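Local coordinates for protein AT27789p (Drosophila melanogaster, PDB 5UZM) that probably binds RNA, including mRNA, as the fly hnRNP F/H homolog Glorund, of which this chain is the second quasi-RNA recognition motif, at residues 9-14 with 63-68; 30-35 with 57-62; 41-46 with 53-58; 67-72 with 81-86. One frame throughout, in Å; residues are numbered along the deposited sequence.

Contact 1 (9-14 with 63-68); sequences FVVKLR and DDTEQA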
loop_
_atom_site.group_PDB
_atom_site.type_symbol
_atom_site.label_atom_id
_atom_site.label_comp_id
_atom_site.label_asym_id
_atom_site.label_seq_id
_atom_site.Cartn_x
_atom_site.Cartn_y
_atom_site.Cartn_z
ATOM N N PHE A 9 -8.427 2.588 -7.757
ATOM C CA PHE A 9 -6.991 2.462 -8.041
ATOM C C PHE A 9 -6.202 2.477 -6.741
ATOM O O PHE A 9 -5.231 3.226 -6.603
ATOM C CB PHE A 9 -6.443 3.594 -8.918
ATOM C CG PHE A 9 -7.119 3.743 -10.245
ATOM C CD1 PHE A 9 -8.016 2.797 -10.685
ATOM C CD2 PHE A 9 -6.845 4.847 -11.045
ATOM C CE1 PHE A 9 -8.685 2.951 -11.904
ATOM C CE2 PHE A 9 -7.491 5.008 -12.282
ATOM C CZ PHE A 9 -8.420 4.035 -12.692
ATOM N N VAL A 10 -6.647 1.695 -5.776
ATOM C CA VAL A 10 -6.072 1.676 -4.435
ATOM C C VAL A 10 -5.974 0.227 -3.987
ATOM O O VAL A 10 -6.889 -0.562 -4.212
ATOM C CB VAL A 10 -6.916 2.479 -3.428
ATOM C CG1 VAL A 10 -6.254 2.455 -2.034
ATOM C CG2 VAL A 10 -7.115 3.907 -3.928
ATOM N N VAL A 11 -4.859 -0.139 -3.339
ATOM C CA VAL A 11 -4.756 -1.439 -2.697
ATOM C C VAL A 11 -4.455 -1.214 -1.214
ATOM O O VAL A 11 -3.964 -0.151 -0.818
ATOM C CB VAL A 11 -3.673 -2.334 -3.325
ATOM C CG1 VAL A 11 -3.879 -2.517 -4.838
ATOM C CG2 VAL A 11 -2.279 -1.779 -3.023
ATOM N N LYS A 12 -4.771 -2.212 -0.391
ATOM C CA LYS A 12 -4.427 -2.239 1.021
ATOM C C LYS A 12 -3.380 -3.317 1.249
ATOM O O LYS A 12 -3.501 -4.418 0.713
ATOM C CB LYS A 12 -5.684 -2.539 1.871
ATOM C CG LYS A 12 -5.417 -2.540 3.372
ATOM C CD LYS A 12 -6.750 -2.632 4.129
ATOM C CE LYS A 12 -7.481 -3.935 3.857
ATOM N NZ LYS A 12 -8.802 -4.019 4.587
ATOM N N LEU A 13 -2.344 -3.006 2.034
ATOM C CA LEU A 13 -1.268 -3.939 2.362
ATOM C C LEU A 13 -1.380 -4.370 3.814
ATOM O O LEU A 13 -1.794 -3.586 4.652
ATOM C CB LEU A 13 0.113 -3.298 2.171
ATOM C CG LEU A 13 0.386 -2.602 0.845
ATOM C CD1 LEU A 13 1.843 -2.101 0.813
ATOM C CD2 LEU A 13 0.103 -3.468 -0.357
ATOM N N ARG A 14 -1.025 -5.615 4.110
ATOM C CA ARG A 14 -0.963 -6.123 5.470
ATOM C C ARG A 14 0.299 -6.961 5.645
ATOM O O ARG A 14 0.804 -7.582 4.688
ATOM C CB ARG A 14 -2.228 -6.962 5.786
ATOM C CG ARG A 14 -2.273 -7.534 7.174
ATOM C CD ARG A 14 -3.614 -8.257 7.344
ATOM N NE ARG A 14 -4.728 -7.395 6.943
ATOM C CZ ARG A 14 -5.932 -7.833 6.597
ATOM N NH1 ARG A 14 -6.194 -9.132 6.592
ATOM N NH2 ARG A 14 -6.879 -6.970 6.253
ATOM N N ASP A 63 -4.757 -0.718 -14.606
ATOM C CA ASP A 63 -3.898 -1.868 -14.867
ATOM C C ASP A 63 -2.761 -1.971 -13.854
ATOM O O ASP A 63 -2.350 -3.081 -13.510
ATOM C CB ASP A 63 -3.347 -1.803 -16.278
ATOM C CG ASP A 63 -2.497 -3.012 -16.620
ATOM O OD1 ASP A 63 -3.041 -4.134 -16.662
ATOM O OD2 ASP A 63 -1.288 -2.829 -16.854
ATOM N N ASP A 64 -2.267 -0.841 -13.362
ATOM C CA ASP A 64 -1.226 -0.913 -12.332
ATOM C C ASP A 64 -1.756 -1.497 -11.028
ATOM O O ASP A 64 -1.024 -2.200 -10.309
ATOM C CB ASP A 64 -0.639 0.460 -12.116
ATOM C CG ASP A 64 0.510 0.730 -13.087
ATOM O OD1 ASP A 64 0.730 -0.117 -13.988
ATOM O OD2 ASP A 64 1.177 1.773 -12.965
ATOM N N THR A 65 -3.006 -1.208 -10.694
ATOM C CA THR A 65 -3.627 -1.855 -9.544
ATOM C C THR A 65 -3.682 -3.365 -9.725
ATOM O O THR A 65 -3.436 -4.134 -8.784
ATOM C CB THR A 65 -5.028 -1.267 -9.328
ATOM O OG1 THR A 65 -4.903 0.158 -9.200
ATOM C CG2 THR A 65 -5.659 -1.851 -8.077
ATOM N N GLU A 66 -3.995 -3.829 -10.942
ATOM C CA GLU A 66 -4.074 -5.264 -11.139
ATOM C C GLU A 66 -2.695 -5.904 -11.048
ATOM O O GLU A 66 -2.558 -6.988 -10.483
ATOM C CB GLU A 66 -4.735 -5.578 -12.479
ATOM C CG GLU A 66 -6.147 -5.009 -12.593
ATOM C CD GLU A 66 -7.207 -5.799 -11.832
ATOM O OE1 GLU A 66 -6.950 -6.955 -11.402
ATOM O OE2 GLU A 66 -8.328 -5.258 -11.700
ATOM N N GLN A 67 -1.659 -5.229 -11.569
ATOM C CA GLN A 67 -0.310 -5.757 -11.417
ATOM C C GLN A 67 0.124 -5.745 -9.952
ATOM O O GLN A 67 0.865 -6.643 -9.531
ATOM C CB GLN A 67 0.673 -4.954 -12.251
ATOM C CG GLN A 67 0.460 -5.077 -13.778
ATOM C CD GLN A 67 1.447 -4.247 -14.530
ATOM O OE1 GLN A 67 1.087 -3.352 -15.292
ATOM N NE2 GLN A 67 2.714 -4.514 -14.292
ATOM N N ALA A 68 -0.325 -4.760 -9.168
ATOM C CA ALA A 68 0.030 -4.758 -7.742
ATOM C C ALA A 68 -0.589 -5.945 -7.051
ATOM O O ALA A 68 0.053 -6.631 -6.260
ATOM C CB ALA A 68 -0.439 -3.476 -7.075
#
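The side chain of T65 lies over F9, just before strand 10-14, and over V11 in it, and its two branches do different work. Its methyl CG2 meets CG1 of V11 at 3.8 Å, the two side chains lying alongside and running opposite ways. Its hydroxyl OG1 turns to the backbone of F9 and sits 3.3 Å from F9 CA. The T65 torsion explains this division: OG1 is anti to the carbonyl carbon (chi1 -55°), while CG2 is anti to the backbone N and reaches the valine. OG1 is a buried polar atom, but it is satisfied within its own helix region by a hydrogen bond with S61 O. No hydrogen bond joins the two segments. One turn further on, A68 adds its methyl: CB lies 4.2 Å from CG1 of V11. That branch of V11 therefore meets both helix residues. The short segments run nearly parallel, 21° apart, with axes 8.7 Å from each other. This is helix-on-sheet packing of the RNA recognition motif, with helix 62-69 against strand 10-14. V11 also touches F59, in the loop after strand 54-58, and I83 of strand 79-85. V10 turns to I88 and M91 of helix 88-94.

Contact 2 (30-35 with 57-62); sequences SGLDIK and VQFESQ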
loop_
_atom_site.group_PDB
_atom_site.type_symbol
_atom_site.label_atom_id
_atom_site.label_comp_id
_atom_site.label_asym_id
_atom_site.label_seq_id
_atom_site.Cartn_x
_atom_site.Cartn_y
_atom_site.Cartn_z
ATOM N N SER A 30 8.028 -1.605 -7.699
ATOM C CA SER A 30 8.851 -1.106 -8.800
ATOM C C SER A 30 8.223 -1.443 -10.137
ATOM O O SER A 30 7.818 -2.578 -10.374
ATOM C CB SER A 30 10.251 -1.704 -8.708
ATOM O OG SER A 30 11.046 -1.206 -9.799
ATOM N N GLY A 31 8.205 -0.464 -11.026
ATOM C CA GLY A 31 7.547 -0.621 -12.317
ATOM C C GLY A 31 6.119 -0.139 -12.367
ATOM O O GLY A 31 5.533 -0.088 -13.453
ATOM N N LEU A 32 5.507 0.163 -11.234
ATOM C CA LEU A 32 4.126 0.639 -11.202
ATOM C C LEU A 32 4.103 2.104 -10.799
ATOM O O LEU A 32 4.967 2.574 -10.052
ATOM C CB LEU A 32 3.296 -0.172 -10.218
ATOM C CG LEU A 32 3.488 -1.696 -10.366
ATOM C CD1 LEU A 32 2.659 -2.422 -9.353
ATOM C CD2 LEU A 32 3.124 -2.210 -11.776
ATOM N N ASP A 33 3.120 2.840 -11.320
ATOM C CA ASP A 33 3.077 4.292 -11.128
ATOM C C ASP A 33 2.252 4.593 -9.882
ATOM O O ASP A 33 1.022 4.582 -9.914
ATOM C CB ASP A 33 2.506 4.984 -12.360
ATOM C CG ASP A 33 2.670 6.502 -12.310
ATOM O OD1 ASP A 33 3.523 6.997 -11.539
ATOM O OD2 ASP A 33 1.951 7.202 -13.051
ATOM N N ILE A 34 2.935 4.854 -8.768
ATOM C CA ILE A 34 2.301 5.293 -7.528
ATOM C C ILE A 34 2.156 6.812 -7.571
ATOM O O ILE A 34 3.090 7.532 -7.962
ATOM C CB ILE A 34 3.144 4.860 -6.307
ATOM C CG1 ILE A 34 3.280 3.326 -6.241
ATOM C CG2 ILE A 34 2.537 5.383 -4.985
ATOM C CD1 ILE A 34 4.337 2.898 -5.264
ATOM N N LYS A 35 1.021 7.317 -7.091
ATOM C CA LYS A 35 0.809 8.765 -7.075
ATOM C C LYS A 35 1.883 9.463 -6.239
ATOM O O LYS A 35 2.339 8.938 -5.222
ATOM C CB LYS A 35 -0.605 9.069 -6.564
ATOM C CG LYS A 35 -1.650 8.583 -7.552
ATOM C CD LYS A 35 -3.028 9.161 -7.295
ATOM C CE LYS A 35 -3.949 8.912 -8.494
ATOM N NZ LYS A 35 -5.018 7.891 -8.228
ATOM N N VAL A 57 -1.971 2.080 -0.789
ATOM C CA VAL A 57 -1.168 2.605 -1.893
ATOM C C VAL A 57 -2.115 2.930 -3.041
ATOM O O VAL A 57 -2.957 2.103 -3.406
ATOM C CB VAL A 57 -0.069 1.604 -2.326
ATOM C CG1 VAL A 57 0.725 2.148 -3.527
ATOM C CG2 VAL A 57 0.861 1.293 -1.120
ATOM N N GLN A 58 -1.973 4.131 -3.587
ATOM C CA GLN A 58 -2.788 4.646 -4.683
ATOM C C GLN A 58 -1.955 4.667 -5.951
ATOM O O GLN A 58 -0.882 5.264 -5.946
ATOM C CB GLN A 58 -3.228 6.077 -4.402
ATOM C CG GLN A 58 -4.067 6.247 -3.216
ATOM C CD GLN A 58 -4.781 7.582 -3.222
ATOM O OE1 GLN A 58 -4.853 8.273 -2.205
ATOM N NE2 GLN A 58 -5.311 7.956 -4.381
ATOM N N PHE A 59 -2.479 4.089 -7.032
ATOM C CA PHE A 59 -1.815 4.056 -8.329
ATOM C C PHE A 59 -2.486 4.998 -9.325
ATOM O O PHE A 59 -3.605 5.468 -9.128
ATOM C CB PHE A 59 -1.818 2.634 -8.889
ATOM C CG PHE A 59 -1.100 1.649 -8.007
ATOM C CD1 PHE A 59 0.289 1.530 -8.081
ATOM C CD2 PHE A 59 -1.788 0.874 -7.094
ATOM C CE1 PHE A 59 0.961 0.646 -7.242
ATOM C CE2 PHE A 59 -1.110 -0.034 -6.246
ATOM C CZ PHE A 59 0.268 -0.126 -6.318
ATOM N N GLU A 60 -1.801 5.208 -10.454
ATOM C CA GLU A 60 -2.320 6.133 -11.450
ATOM C C GLU A 60 -3.310 5.484 -12.394
ATOM O O GLU A 60 -4.046 6.193 -13.091
ATOM C CB GLU A 60 -1.172 6.726 -12.262
ATOM C CG GLU A 60 -1.377 8.158 -12.608
ATOM C CD GLU A 60 -1.237 9.028 -11.397
ATOM O OE1 GLU A 60 -0.223 8.868 -10.686
ATOM O OE2 GLU A 60 -2.138 9.854 -11.147
ATOM N N SER A 61 -3.335 4.160 -12.464
ATOM C CA SER A 61 -4.105 3.483 -13.488
ATOM C C SER A 61 -4.687 2.200 -12.931
ATOM O O SER A 61 -4.200 1.632 -11.949
ATOM C CB SER A 61 -3.262 3.174 -14.733
ATOM O OG SER A 61 -2.370 2.094 -14.500
ATOM N N GLN A 62 -5.745 1.732 -13.591
ATOM C CA GLN A 62 -6.371 0.480 -13.204
ATOM C C GLN A 62 -5.465 -0.718 -13.483
ATOM O O GLN A 62 -5.370 -1.642 -12.666
ATOM C CB GLN A 62 -7.719 0.349 -13.929
ATOM C CG GLN A 62 -8.275 -1.047 -14.001
ATOM C CD GLN A 62 -8.858 -1.540 -12.704
ATOM O OE1 GLN A 62 -9.003 -0.790 -11.726
ATOM N NE2 GLN A 62 -9.203 -2.818 -12.683
#
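K35 grips the end of strand 54-58 and the residue after it. Its backbone N donates to Q58 O at 3.0 Å in a nearly straight bond (171°). Its ammonium NZ donates to F59 O at 2.9 Å, from above the carbonyl plane. The lysine chain bends at its last torsion (chi4 109°), which turns NZ onto that carbonyl. A third bond runs the other way, from E60 N to D33 O at 2.9 Å. The D33 carbonyl thus takes the E60 amide, while D33 N is bound by D64 OD2 of the next helix. S61 OG caps the same helix at D64 N. I34 and F59 form a single beta bridge between the two backbone bonds. On the apolar side, I34 CG1 lies 3.7 Å from F59 CE1 and also touches V57, and L32 CB packs on the same ring atom. The F59 ring meets F29 edge-to-face. In the conformer modelled here, the D33 carboxylate comes close to that of E60, OD2 to OE1 3.6 Å, but this approach is doubtful. With an alanine here instead of K35, F59 O is likely to lose its ammonium donor and E60 the positive charge nearby. K35 NZ is 4.5 Å from E60 OE2, too far for a salt bridge, but its charge may still steady the E60 carboxylate.

Contact 3 (41-46 with 53-58); sequences ILFVMD and GEAFVQ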
loop_
_atom_site.group_PDB
_atom_site.type_symbol
_atom_site.label_atom_id
_atom_site.label_comp_id
_atom_site.label_asym_id
_atom_site.label_seq_id
_atom_site.Cartn_x
_atom_site.Cartn_y
_atom_site.Cartn_z
ATOM N N ILE A 41 1.041 6.962 -0.659
ATOM C CA ILE A 41 1.353 5.849 0.242
ATOM C C ILE A 41 0.976 6.330 1.631
ATOM O O ILE A 41 1.514 7.347 2.097
ATOM C CB ILE A 41 2.846 5.459 0.224
ATOM C CG1 ILE A 41 3.323 5.002 -1.172
ATOM C CG2 ILE A 41 3.155 4.431 1.349
ATOM C CD1 ILE A 41 4.869 4.865 -1.304
ATOM N N LEU A 42 0.089 5.610 2.306
ATOM C CA LEU A 42 -0.321 5.985 3.661
ATOM C C LEU A 42 -0.211 4.776 4.575
ATOM O O LEU A 42 -0.775 3.718 4.280
ATOM C CB LEU A 42 -1.748 6.541 3.668
ATOM C CG LEU A 42 -1.876 7.939 3.018
ATOM C CD1 LEU A 42 -3.306 8.473 3.053
ATOM C CD2 LEU A 42 -0.923 8.973 3.656
ATOM N N PHE A 43 0.558 4.914 5.650
ATOM C CA PHE A 43 0.664 3.876 6.657
ATOM C C PHE A 43 -0.450 4.023 7.683
ATOM O O PHE A 43 -0.744 5.134 8.146
ATOM C CB PHE A 43 2.040 3.917 7.309
ATOM C CG PHE A 43 3.162 3.660 6.335
ATOM C CD1 PHE A 43 3.412 2.380 5.896
ATOM C CD2 PHE A 43 3.953 4.688 5.847
ATOM C CE1 PHE A 43 4.394 2.103 4.959
ATOM C CE2 PHE A 43 4.969 4.420 4.912
ATOM C CZ PHE A 43 5.201 3.118 4.493
ATOM N N VAL A 44 -1.086 2.907 8.021
ATOM C CA VAL A 44 -2.186 2.931 8.987
ATOM C C VAL A 44 -1.629 2.936 10.409
ATOM O O VAL A 44 -0.726 2.174 10.746
ATOM C CB VAL A 44 -3.126 1.735 8.750
ATOM C CG1 VAL A 44 -4.307 1.768 9.723
ATOM C CG2 VAL A 44 -3.652 1.744 7.337
ATOM N N MET A 45 -2.227 3.777 11.279
ATOM C CA MET A 45 -1.809 3.927 12.667
ATOM C C MET A 45 -2.989 3.619 13.590
ATOM O O MET A 45 -4.138 3.813 13.190
ATOM C CB MET A 45 -1.313 5.356 12.934
ATOM C CG MET A 45 -0.221 5.817 12.004
ATOM S SD MET A 45 1.348 5.065 12.403
ATOM C CE MET A 45 2.026 4.801 10.750
ATOM N N ASP A 46 -2.686 3.163 14.810
ATOM C CA ASP A 46 -3.720 2.992 15.836
ATOM C C ASP A 46 -4.034 4.348 16.471
ATOM O O ASP A 46 -3.538 5.389 16.030
ATOM C CB ASP A 46 -3.334 1.931 16.867
ATOM C CG ASP A 46 -2.305 2.383 17.898
ATOM O OD1 ASP A 46 -1.862 3.556 17.956
ATOM O OD2 ASP A 46 -1.941 1.516 18.720
ATOM N N GLY A 53 1.016 -2.146 10.790
ATOM C CA GLY A 53 1.480 -3.069 9.769
ATOM C C GLY A 53 0.632 -3.061 8.514
ATOM O O GLY A 53 0.901 -3.856 7.599
ATOM N N GLU A 54 -0.353 -2.188 8.424
ATOM C CA GLU A 54 -1.161 -2.017 7.231
ATOM C C GLU A 54 -0.802 -0.707 6.539
ATOM O O GLU A 54 -0.282 0.226 7.158
ATOM C CB GLU A 54 -2.644 -2.043 7.564
ATOM C CG GLU A 54 -3.095 -3.366 8.233
ATOM C CD GLU A 54 -4.529 -3.310 8.794
ATOM O OE1 GLU A 54 -5.331 -4.212 8.451
ATOM O OE2 GLU A 54 -4.847 -2.366 9.577
ATOM N N ALA A 55 -1.088 -0.642 5.240
ATOM C CA ALA A 55 -0.856 0.589 4.489
ATOM C C ALA A 55 -1.832 0.625 3.335
ATOM O O ALA A 55 -2.386 -0.398 2.965
ATOM C CB ALA A 55 0.572 0.687 3.956
ATOM N N PHE A 56 -2.004 1.804 2.736
ATOM C CA PHE A 56 -2.774 1.938 1.502
ATOM C C PHE A 56 -1.852 2.532 0.453
ATOM O O PHE A 56 -1.013 3.370 0.787
ATOM C CB PHE A 56 -3.979 2.847 1.666
ATOM C CG PHE A 56 -5.076 2.238 2.467
ATOM C CD1 PHE A 56 -5.042 2.315 3.835
ATOM C CD2 PHE A 56 -6.112 1.563 1.853
ATOM C CE1 PHE A 56 -6.054 1.744 4.605
ATOM C CE2 PHE A 56 -7.108 0.980 2.620
ATOM C CZ PHE A 56 -7.088 1.085 3.976
ATOM N N VAL A 57 -1.971 2.080 -0.789
ATOM C CA VAL A 57 -1.168 2.605 -1.893
ATOM C C VAL A 57 -2.115 2.930 -3.041
ATOM O O VAL A 57 -2.957 2.103 -3.406
ATOM C CB VAL A 57 -0.069 1.604 -2.326
ATOM C CG1 VAL A 57 0.725 2.148 -3.527
ATOM C CG2 VAL A 57 0.861 1.293 -1.120
ATOM N N GLN A 58 -1.973 4.131 -3.587
ATOM C CA GLN A 58 -2.788 4.646 -4.683
ATOM C C GLN A 58 -1.955 4.667 -5.951
ATOM O O GLN A 58 -0.882 5.264 -5.946
ATOM C CB GLN A 58 -3.228 6.077 -4.402
ATOM C CG GLN A 58 -4.067 6.247 -3.216
ATOM C CD GLN A 58 -4.781 7.582 -3.222
ATOM O OE1 GLN A 58 -4.853 8.273 -2.205
ATOM N NE2 GLN A 58 -5.311 7.956 -4.381
HETATM O O HOH W 1 1.006 0.550 9.422
#
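V44 CG2 points at the edge of the F56 ring, near its plane, 3.6 Å from CE1. The same methyl touches E54 CB at 3.9 Å. V44 puts CG1 anti to the backbone N (chi1 -178°), which brings CG2 to the ring edge. Among the side chains turned the other way, F43 CD1 lies 3.8 Å from the A55 methyl, and I41 stands beside V57. Backbone bonds set this pairing. L42 and F56 form an antiparallel hydrogen-bonded pair: L42 N reaches F56 O at 2.9 Å, and F56 N reaches L42 O at 2.7 Å. V44 N also donates to E54 O, at 2.9 Å, but from above the carbonyl plane. A water sits where the chain turns a corner at G53. It donates to V44 O and to E54 O (2.6 Å), and G53 N gives it a weak bond. E54 O is thus gripped twice. The pair forms one edge of the RNA recognition motif sheet, strand 41-45 outermost within the chain and strand 54-58 next to strand 10-14. V44 also pairs with T52, before the corner. I41 and V57 rest on I25 of helix 22-28, while L42 and F56 meet M91 of helix 88-94.

Contact 4 (67-72 with 81-86); sequences QALGRN and IEIFRS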
loop_
_atom_site.group_PDB
_atom_site.type_symbol
_atom_site.label_atom_id
_atom_site.label_comp_id
_atom_site.label_asym_id
_atom_site.label_seq_id
_atom_site.Cartn_x
_atom_site.Cartn_y
_atom_site.Cartn_z
ATOM N N GLN A 67 -1.659 -5.229 -11.569
ATOM C CA GLN A 67 -0.310 -5.757 -11.417
ATOM C C GLN A 67 0.124 -5.745 -9.952
ATOM O O GLN A 67 0.865 -6.643 -9.531
ATOM C CB GLN A 67 0.673 -4.954 -12.251
ATOM C CG GLN A 67 0.460 -5.077 -13.778
ATOM C CD GLN A 67 1.447 -4.247 -14.530
ATOM O OE1 GLN A 67 1.087 -3.352 -15.292
ATOM N NE2 GLN A 67 2.714 -4.514 -14.292
ATOM N N ALA A 68 -0.325 -4.760 -9.168
ATOM C CA ALA A 68 0.030 -4.758 -7.742
ATOM C C ALA A 68 -0.589 -5.945 -7.051
ATOM O O ALA A 68 0.053 -6.631 -6.260
ATOM C CB ALA A 68 -0.439 -3.476 -7.075
ATOM N N LEU A 69 -1.862 -6.220 -7.347
ATOM C CA LEU A 69 -2.493 -7.386 -6.749
ATOM C C LEU A 69 -1.785 -8.678 -7.123
ATOM O O LEU A 69 -1.764 -9.633 -6.336
ATOM C CB LEU A 69 -3.970 -7.430 -7.167
ATOM C CG LEU A 69 -4.724 -6.305 -6.487
ATOM C CD1 LEU A 69 -5.901 -5.906 -7.364
ATOM C CD2 LEU A 69 -5.193 -6.796 -5.156
ATOM N N GLY A 70 -1.184 -8.725 -8.311
ATOM C CA GLY A 70 -0.436 -9.908 -8.674
ATOM C C GLY A 70 0.835 -10.113 -7.873
ATOM O O GLY A 70 1.426 -11.190 -7.956
ATOM N N ARG A 71 1.238 -9.132 -7.071
ATOM C CA ARG A 71 2.411 -9.292 -6.207
ATOM C C ARG A 71 2.046 -9.752 -4.795
ATOM O O ARG A 71 2.913 -9.762 -3.916
ATOM C CB ARG A 71 3.198 -7.993 -6.165
ATOM C CG ARG A 71 3.740 -7.672 -7.570
ATOM C CD ARG A 71 4.620 -6.478 -7.610
ATOM N NE ARG A 71 4.834 -6.139 -9.021
ATOM C CZ ARG A 71 5.632 -5.181 -9.454
ATOM N NH1 ARG A 71 6.371 -4.479 -8.596
ATOM N NH2 ARG A 71 5.735 -4.914 -10.766
ATOM N N ASN A 72 0.809 -10.195 -4.602
ATOM C CA ASN A 72 0.345 -10.725 -3.330
ATOM C C ASN A 72 1.272 -11.827 -2.835
ATOM O O ASN A 72 1.681 -12.715 -3.600
ATOM C CB ASN A 72 -1.085 -11.257 -3.488
ATOM C CG ASN A 72 -1.653 -11.756 -2.200
ATOM O OD1 ASN A 72 -1.587 -11.083 -1.194
ATOM N ND2 ASN A 72 -2.160 -12.986 -2.195
ATOM N N ILE A 81 3.911 -10.010 2.177
ATOM C CA ILE A 81 2.984 -8.881 2.135
ATOM C C ILE A 81 1.682 -9.340 1.481
ATOM O O ILE A 81 1.669 -9.767 0.318
ATOM C CB ILE A 81 3.600 -7.682 1.382
ATOM C CG1 ILE A 81 4.992 -7.294 1.947
ATOM C CG2 ILE A 81 2.664 -6.491 1.430
ATOM C CD1 ILE A 81 5.046 -7.069 3.468
ATOM N N GLU A 82 0.600 -9.289 2.240
ATOM C CA GLU A 82 -0.738 -9.547 1.711
ATOM C C GLU A 82 -1.273 -8.290 1.069
ATOM O O GLU A 82 -1.154 -7.202 1.638
ATOM C CB GLU A 82 -1.677 -10.012 2.830
ATOM C CG GLU A 82 -1.110 -11.170 3.650
ATOM C CD GLU A 82 -1.916 -11.384 4.919
ATOM O OE1 GLU A 82 -3.025 -11.948 4.798
ATOM O OE2 GLU A 82 -1.470 -10.940 6.015
ATOM N N ILE A 83 -1.935 -8.419 -0.084
ATOM C CA ILE A 83 -2.407 -7.274 -0.851
ATOM C C ILE A 83 -3.879 -7.483 -1.193
ATOM O O ILE A 83 -4.255 -8.560 -1.667
ATOM C CB ILE A 83 -1.590 -7.081 -2.143
ATOM C CG1 ILE A 83 -0.079 -7.075 -1.817
ATOM C CG2 ILE A 83 -1.983 -5.819 -2.880
ATOM C CD1 ILE A 83 0.772 -7.031 -3.072
ATOM N N PHE A 84 -4.707 -6.479 -0.918
ATOM C CA PHE A 84 -6.145 -6.569 -1.181
ATOM C C PHE A 84 -6.636 -5.399 -2.014
ATOM O O PHE A 84 -6.174 -4.269 -1.848
ATOM C CB PHE A 84 -6.966 -6.550 0.134
ATOM C CG PHE A 84 -6.492 -7.508 1.155
ATOM C CD1 PHE A 84 -6.985 -8.808 1.189
ATOM C CD2 PHE A 84 -5.512 -7.143 2.087
ATOM C CE1 PHE A 84 -6.524 -9.718 2.137
ATOM C CE2 PHE A 84 -5.063 -8.051 3.036
ATOM C CZ PHE A 84 -5.571 -9.337 3.065
ATOM N N ARG A 85 -7.659 -5.654 -2.846
ATOM C CA ARG A 85 -8.327 -4.574 -3.558
ATOM C C ARG A 85 -9.030 -3.655 -2.568
ATOM O O ARG A 85 -9.572 -4.109 -1.558
ATOM C CB ARG A 85 -9.345 -5.134 -4.558
ATOM C CG ARG A 85 -8.940 -6.453 -5.216
ATOM C CD ARG A 85 -9.957 -6.826 -6.299
ATOM N NE ARG A 85 -9.967 -5.792 -7.322
ATOM C CZ ARG A 85 -9.322 -5.883 -8.478
ATOM N NH1 ARG A 85 -8.643 -6.980 -8.777
ATOM N NH2 ARG A 85 -9.364 -4.877 -9.341
ATOM N N SER A 86 -9.009 -2.361 -2.861
ATOM C CA SER A 86 -9.524 -1.368 -1.947
ATOM C C SER A 86 -10.196 -0.241 -2.713
ATOM O O SER A 86 -10.658 -0.439 -3.848
ATOM C CB SER A 86 -8.387 -0.838 -1.058
ATOM O OG SER A 86 -8.914 -0.070 -0.006
#
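I83 reaches the end of the helix with both branches of its side chain. CG1 is anti to the carbonyl carbon (chi1 -51°), and the next torsion is extended (chi2 174°). This carries CD1 to A68 O in the helix, at 3.3 Å, and to R71 C, at 3.5 Å, in the type I beta turn from L69 to N72. CG2 takes the other side and meets L69 CD2 at 4.1 Å.

N72 closes the contact with its amide oxygen. Its CG stands anti to the backbone N (chi1 -177°), and OD1 thereby accepts I83 N at 2.9 Å. The donor is tilted from the carbonyl plane. L69 divides its methyls as well. CD2 lies against the backbone between F84 and R85, 3.7 Å from F84 C. In the modelled conformer of R85, CD1 sits over one face of the guanidinium, toward its rim. The two side chains cross at about a right angle. In that conformer R85 bends at its third torsion, and its NH2 forms a salt bridge with E66 on the same helix. Were I83 cut back to an alanine, the contacts of CD1 with A68 O and R71 would go, and a gap is likely to open under the turn.

R71 brings CB to 4.0 Å from I83 CD1, then leads away, and its NH1 hydrogen-bonds F28 O and S30 O. The contact joins the end of helix 62-69 to strand 79-85. I83 also touches V11 and L13 of the adjacent strand 10-14, and F28 of helix 22-28.

Overall arrangement
All four contacts belong to one RNA recognition motif and its single antiparallel sheet. Contact 2 and contact 3 lie inside the loop that contact 1 closes; contact 4 comes later and shares Q67 and A68 with contact 1. The centres of contacts 1 and 4 are about 5 Å apart, and both use helix 62-69. The centres of contacts 1 and 2 are about 8 Å apart. Contact 2 shares V57 and Q58 with contact 3, whose centre is about 15 Å from its own, across the centre of the chain. Helix 62-69 is thus fastened to strands 10-14 and 79-85, while contact 3 builds the edge of the sheet. Together they join helix and sheet in a domain that probably binds RNA.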